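Local coordinates for protein possible prolidase (Bifidobacterium longum NCC2705, PDB 2P9B) that is a putative prolidase of the amidohydrolase family that probably hydrolyses carbon-nitrogen bonds, though its substrate is not established, at residues Ile132-Asp137 with Ile159-Pro164; Gly252-Leu257 with Asp271-Gly276. One frame throughout, in Å; residues are numbered along the deposited sequence.

Interaction 1: Ile132-Asp137 with Ile159-Pro164; sequences IRTLGD and ILASGP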
loop_
_atom_site.group_PDB
_atom_site.type_symbol
_atom_site.label_atom_id
_atom_site.label_comp_id
_atom_site.label_asym_id
_atom_site.label_seq_id
_atom_site.Cartn_x
_atom_site.Cartn_y
_atom_site.Cartn_z
ATOM N N ILE A 132 -4.124 2.679 -3.935
ATOM C CA ILE A 132 -3.114 3.163 -3.010
ATOM C C ILE A 132 -3.786 3.835 -1.833
ATOM O O ILE A 132 -4.944 4.253 -1.922
ATOM C CB ILE A 132 -2.156 4.224 -3.655
ATOM C CG1 ILE A 132 -2.935 5.488 -4.050
ATOM C CG2 ILE A 132 -1.449 3.630 -4.852
ATOM C CD1 ILE A 132 -2.043 6.621 -4.565
ATOM N N ARG A 133 -3.066 3.903 -0.720
ATOM C CA ARG A 133 -3.547 4.614 0.452
ATOM C C ARG A 133 -2.428 5.579 0.784
ATOM O O ARG A 133 -1.278 5.166 0.897
ATOM C CB ARG A 133 -3.762 3.703 1.663
ATOM C CG ARG A 133 -4.036 4.523 2.938
ATOM C CD ARG A 133 -4.316 3.663 4.159
ATOM N NE ARG A 133 -3.198 2.773 4.466
ATOM C CZ ARG A 133 -3.054 2.124 5.616
ATOM N NH1 ARG A 133 -3.953 2.269 6.580
ATOM N NH2 ARG A 133 -2.017 1.313 5.797
ATOM N N THR A 134 -2.740 6.864 0.896
ATOM C CA THR A 134 -1.702 7.809 1.284
ATOM C C THR A 134 -1.770 7.871 2.807
ATOM O O THR A 134 -2.837 7.682 3.395
ATOM C CB THR A 134 -1.933 9.227 0.696
ATOM O OG1 THR A 134 -3.177 9.767 1.167
ATOM C CG2 THR A 134 -1.928 9.172 -0.821
ATOM N N LEU A 135 -0.628 8.096 3.448
ATOM C CA LEU A 135 -0.587 8.194 4.896
ATOM C C LEU A 135 0.203 9.426 5.306
ATOM O O LEU A 135 1.251 9.326 5.941
ATOM C CB LEU A 135 0.040 6.937 5.508
ATOM C CG LEU A 135 -0.838 5.688 5.368
ATOM C CD1 LEU A 135 -0.098 4.456 5.887
ATOM C CD2 LEU A 135 -2.141 5.921 6.132
ATOM N N GLY A 136 -0.314 10.586 4.929
ATOM C CA GLY A 136 0.342 11.833 5.265
ATOM C C GLY A 136 0.443 12.731 4.054
ATOM O O GLY A 136 1.433 12.687 3.322
ATOM N N ASP A 137 -0.597 13.527 3.830
ATOM C CA ASP A 137 -0.631 14.460 2.706
ATOM C C ASP A 137 -0.246 15.832 3.254
ATOM O O ASP A 137 -0.113 16.002 4.463
ATOM C CB ASP A 137 -2.044 14.552 2.110
ATOM C CG ASP A 137 -2.616 13.194 1.718
ATOM O OD1 ASP A 137 -1.828 12.294 1.389
ATOM O OD2 ASP A 137 -3.855 13.033 1.723
ATOM N N ILE A 159 -7.839 5.764 -4.829
ATOM C CA ILE A 159 -7.108 6.354 -3.716
ATOM C C ILE A 159 -7.825 6.491 -2.378
ATOM O O ILE A 159 -8.969 6.946 -2.314
ATOM C CB ILE A 159 -6.610 7.791 -4.085
ATOM C CG1 ILE A 159 -5.702 7.743 -5.313
ATOM C CG2 ILE A 159 -5.871 8.416 -2.900
ATOM C CD1 ILE A 159 -5.281 9.133 -5.805
ATOM N N LEU A 160 -7.151 6.059 -1.314
ATOM C CA LEU A 160 -7.663 6.255 0.036
ATOM C C LEU A 160 -6.759 7.387 0.508
ATOM O O LEU A 160 -5.566 7.181 0.731
ATOM C CB LEU A 160 -7.468 5.024 0.915
ATOM C CG LEU A 160 -8.579 3.977 0.858
ATOM C CD1 LEU A 160 -8.527 3.223 -0.461
ATOM C CD2 LEU A 160 -8.409 3.026 2.031
ATOM N N ALA A 161 -7.325 8.583 0.630
ATOM C CA ALA A 161 -6.572 9.767 1.041
ATOM C C ALA A 161 -6.690 10.025 2.536
ATOM O O ALA A 161 -7.785 10.051 3.084
ATOM C CB ALA A 161 -7.067 10.990 0.263
ATOM N N SER A 162 -5.547 10.235 3.179
ATOM C CA SER A 162 -5.501 10.464 4.615
ATOM C C SER A 162 -5.536 11.923 5.039
ATOM O O SER A 162 -5.814 12.220 6.200
ATOM C CB SER A 162 -4.214 9.868 5.174
ATOM O OG SER A 162 -3.106 10.635 4.719
ATOM N N GLY A 163 -5.254 12.835 4.116
ATOM C CA GLY A 163 -5.184 14.229 4.514
ATOM C C GLY A 163 -3.900 14.321 5.328
ATOM O O GLY A 163 -3.096 13.384 5.300
ATOM N N PRO A 164 -3.656 15.419 6.056
ATOM C CA PRO A 164 -2.409 15.475 6.831
ATOM C C PRO A 164 -2.379 14.473 7.980
ATOM O O PRO A 164 -3.408 14.176 8.583
ATOM C CB PRO A 164 -2.359 16.927 7.315
ATOM C CG PRO A 164 -3.793 17.372 7.275
ATOM C CD PRO A 164 -4.339 16.722 6.044
#
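Ile132-Arg133 and Ile159-Leu160 run as parallel neighbouring strands, joined where Leu160 N donates to Ile132 O (2.9 Å) and Thr134 N to Leu160 O (2.8 Å). Ile132 and Ile159 share one face of the sheet and lie side by side, with their CG1 atoms 3.8 Å apart. Ile159 also packs on helix 141-150, which connects the two strands in a beta-alpha-beta unit. Arg133 and Leu160 occupy the other face. The stem of Arg133 crosses Leu160, while its guanidinium leaves to pair with Glu265 and its NE binds Ala76 O.

Past the strands, side chains take over the pairing. Thr134 OG1 sits between its own backbone N and carbonyl carbon (chi1 61°). There it accepts from Ser162 N at 3.1 Å and donates to Asp137 OD1, on the syn lone pair. Ser162 OG is used twice as well: it accepts from Gly136 N at 2.8 Å and donates to Gly163 O in the carbonyl plane. Asp137 N reaches that same Gly163 O at 2.9 Å, from above the plane. In return, Gly163 N meets Asp137 OD2 at 2.8 Å, 55° out of the carboxylate plane. An alanine in place of Asp137 would probably leave Gly163 N and the Thr134 hydroxyl without their acceptors and let the two loops shift apart.

The loops follow the C-terminal ends of the strands, the end where TIM-barrel amidohydrolases carry their active sites. Leu135 touches His77, and Gly136 O binds His79; both histidines belong to a possible, unconfirmed metal site. Buried hydroxyls and one carboxylate thus take up the N-H groups of Gly136, Ser162 and Gly163, where the strand pairing has ended.

Interaction 2: Gly252-Leu257 with Asp271-Gly276; sequences GVRRSL and DDELIG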
loop_
_atom_site.group_PDB
_atom_site.type_symbol
_atom_site.label_atom_id
_atom_site.label_comp_id
_atom_site.label_asym_id
_atom_site.label_seq_id
_atom_site.Cartn_x
_atom_site.Cartn_y
_atom_site.Cartn_z
ATOM N N GLY A 252 4.995 1.613 21.282
ATOM C CA GLY A 252 4.171 2.341 20.334
ATOM C C GLY A 252 3.146 1.432 19.693
ATOM O O GLY A 252 1.979 1.795 19.519
ATOM N N VAL A 253 3.583 0.232 19.335
ATOM C CA VAL A 253 2.685 -0.732 18.721
ATOM C C VAL A 253 1.601 -1.119 19.718
ATOM O O VAL A 253 0.419 -1.148 19.378
ATOM C CB VAL A 253 3.463 -1.982 18.266
ATOM C CG1 VAL A 253 2.503 -3.065 17.798
ATOM C CG2 VAL A 253 4.419 -1.595 17.140
ATOM N N ARG A 254 2.010 -1.383 20.957
ATOM C CA ARG A 254 1.068 -1.771 22.002
ATOM C C ARG A 254 -0.016 -0.719 22.212
ATOM O O ARG A 254 -1.203 -1.042 22.233
ATOM C CB ARG A 254 1.812 -2.020 23.319
ATOM C CG ARG A 254 0.955 -2.635 24.414
ATOM C CD ARG A 254 1.827 -3.157 25.544
ATOM N NE ARG A 254 1.055 -3.868 26.559
ATOM C CZ ARG A 254 0.273 -3.281 27.460
ATOM N NH1 ARG A 254 0.153 -1.959 27.484
ATOM N NH2 ARG A 254 -0.389 -4.021 28.342
ATOM N N ARG A 255 0.392 0.537 22.365
ATOM C CA ARG A 255 -0.564 1.619 22.578
ATOM C C ARG A 255 -1.502 1.783 21.394
ATOM O O ARG A 255 -2.700 2.016 21.572
ATOM C CB ARG A 255 0.160 2.941 22.825
ATOM C CG ARG A 255 0.970 2.983 24.105
ATOM C CD ARG A 255 1.524 4.375 24.342
ATOM N NE ARG A 255 2.389 4.424 25.519
ATOM C CZ ARG A 255 2.902 5.544 26.018
ATOM N NH1 ARG A 255 2.638 6.712 25.443
ATOM N NH2 ARG A 255 3.679 5.500 27.094
ATOM N N SER A 256 -0.956 1.669 20.187
ATOM C CA SER A 256 -1.761 1.816 18.978
ATOM C C SER A 256 -2.829 0.731 18.911
ATOM O O SER A 256 -3.990 1.010 18.622
ATOM C CB SER A 256 -0.874 1.730 17.734
ATOM O OG SER A 256 0.049 2.808 17.689
ATOM N N LEU A 257 -2.423 -0.508 19.176
ATOM C CA LEU A 257 -3.344 -1.633 19.143
ATOM C C LEU A 257 -4.421 -1.490 20.213
ATOM O O LEU A 257 -5.592 -1.763 19.960
ATOM C CB LEU A 257 -2.575 -2.947 19.327
ATOM C CG LEU A 257 -1.678 -3.350 18.147
ATOM C CD1 LEU A 257 -0.893 -4.609 18.483
ATOM C CD2 LEU A 257 -2.542 -3.574 16.914
ATOM N N ASP A 271 5.620 -10.035 20.724
ATOM C CA ASP A 271 5.540 -11.048 21.769
ATOM C C ASP A 271 4.115 -11.585 21.658
ATOM O O ASP A 271 3.330 -11.083 20.856
ATOM C CB ASP A 271 5.804 -10.457 23.165
ATOM C CG ASP A 271 4.914 -9.273 23.488
ATOM O OD1 ASP A 271 3.693 -9.352 23.262
ATOM O OD2 ASP A 271 5.445 -8.260 23.987
ATOM N N ASP A 272 3.776 -12.597 22.446
ATOM C CA ASP A 272 2.445 -13.194 22.380
ATOM C C ASP A 272 1.288 -12.247 22.693
ATOM O O ASP A 272 0.195 -12.390 22.142
ATOM C CB ASP A 272 2.389 -14.419 23.297
ATOM C CG ASP A 272 3.313 -15.529 22.829
ATOM O OD1 ASP A 272 3.944 -15.359 21.763
ATOM O OD2 ASP A 272 3.403 -16.568 23.516
ATOM N N GLU A 273 1.523 -11.282 23.573
ATOM C CA GLU A 273 0.477 -10.335 23.924
ATOM C C GLU A 273 0.110 -9.497 22.706
ATOM O O GLU A 273 -1.064 -9.346 22.379
ATOM C CB GLU A 273 0.938 -9.413 25.054
ATOM C CG GLU A 273 -0.102 -8.374 25.460
ATOM C CD GLU A 273 0.432 -7.360 26.460
ATOM O OE1 GLU A 273 1.439 -6.685 26.151
ATOM O OE2 GLU A 273 -0.162 -7.233 27.552
ATOM N N LEU A 274 1.121 -8.961 22.033
ATOM C CA LEU A 274 0.888 -8.129 20.857
ATOM C C LEU A 274 0.276 -8.914 19.707
ATOM O O LEU A 274 -0.608 -8.419 19.013
ATOM C CB LEU A 274 2.192 -7.475 20.401
ATOM C CG LEU A 274 2.815 -6.457 21.359
ATOM C CD1 LEU A 274 4.062 -5.883 20.707
ATOM C CD2 LEU A 274 1.824 -5.341 21.678
ATOM N N ILE A 275 0.745 -10.138 19.498
ATOM C CA ILE A 275 0.203 -10.960 18.427
ATOM C C ILE A 275 -1.296 -11.149 18.655
ATOM O O ILE A 275 -2.096 -11.060 17.724
ATOM C CB ILE A 275 0.910 -12.327 18.376
ATOM C CG1 ILE A 275 2.358 -12.130 17.915
ATOM C CG2 ILE A 275 0.164 -13.273 17.446
ATOM C CD1 ILE A 275 3.187 -13.398 17.900
ATOM N N GLY A 276 -1.672 -11.391 19.906
ATOM C CA GLY A 276 -3.073 -11.577 20.223
ATOM C C GLY A 276 -3.883 -10.320 19.954
ATOM O O GLY A 276 -5.041 -10.410 19.540
#
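Arg254 NE donates to Glu273 OE1 at 2.9 Å, a nearly straight bond within a salt bridge. The oxygen lies at the edge of the guanidinium, in its plane. On the glutamate's side, the nitrogen stands above the carboxylate plane. The two flat groups are turned 48° apart. A second, weak bond runs from Arg254 NH2 to Glu273 OE2 (3.3 Å). Both side chains start with CG anti to the backbone N (chi1 -171° for Arg254). Extended from there, the arginine reaches across to the neighbouring helix.

Beneath the bridge lies an apolar layer. Leu274 crosses Arg254 at about a right angle and sets its CD2 3.7 Å from Arg254 CB. The other methyl, Leu274 CD1, lies 4.3 Å from Val253 CG1. Leu257 CD1 comes to 3.9 Å from Leu274 O, and also touches Leu274 CD2. Asp271 is the N-cap of the second helix: its OD1 accepts from Leu274 N at 2.9 Å, which fixes the first turn carrying Glu273 and Leu274.

The short helical segments run 34° from parallel, with axes 10.3 Å apart. Helices 250-259 and 272-279 are neighbours on the outside of the barrel. Between them in sequence runs strand 263-264, and its Ile264 takes Val253 and Leu257 from the first helix.

How the interactions relate
Interaction 1 lies nearer the centre of the chain, and all its touching residues are buried. The centre of interaction 2 is about 21 Å from that of the chain, and it pairs a buried layer of leucine and valine side chains with a salt bridge toward solvent. The centres of interactions 1 and 2 are about 24 Å apart, their nearest atoms about 12 Å, and they share no helix or strand. Interaction 1 joins adjacent strands and their loops, chiefly by neutral hydrogen bonds and one carboxylate. Interaction 2 joins adjacent outer helices by side-chain packing and one salt bridge, with no backbone hydrogen bond. Glu265, the partner of Arg133, directly follows the strand beneath helix 250-259.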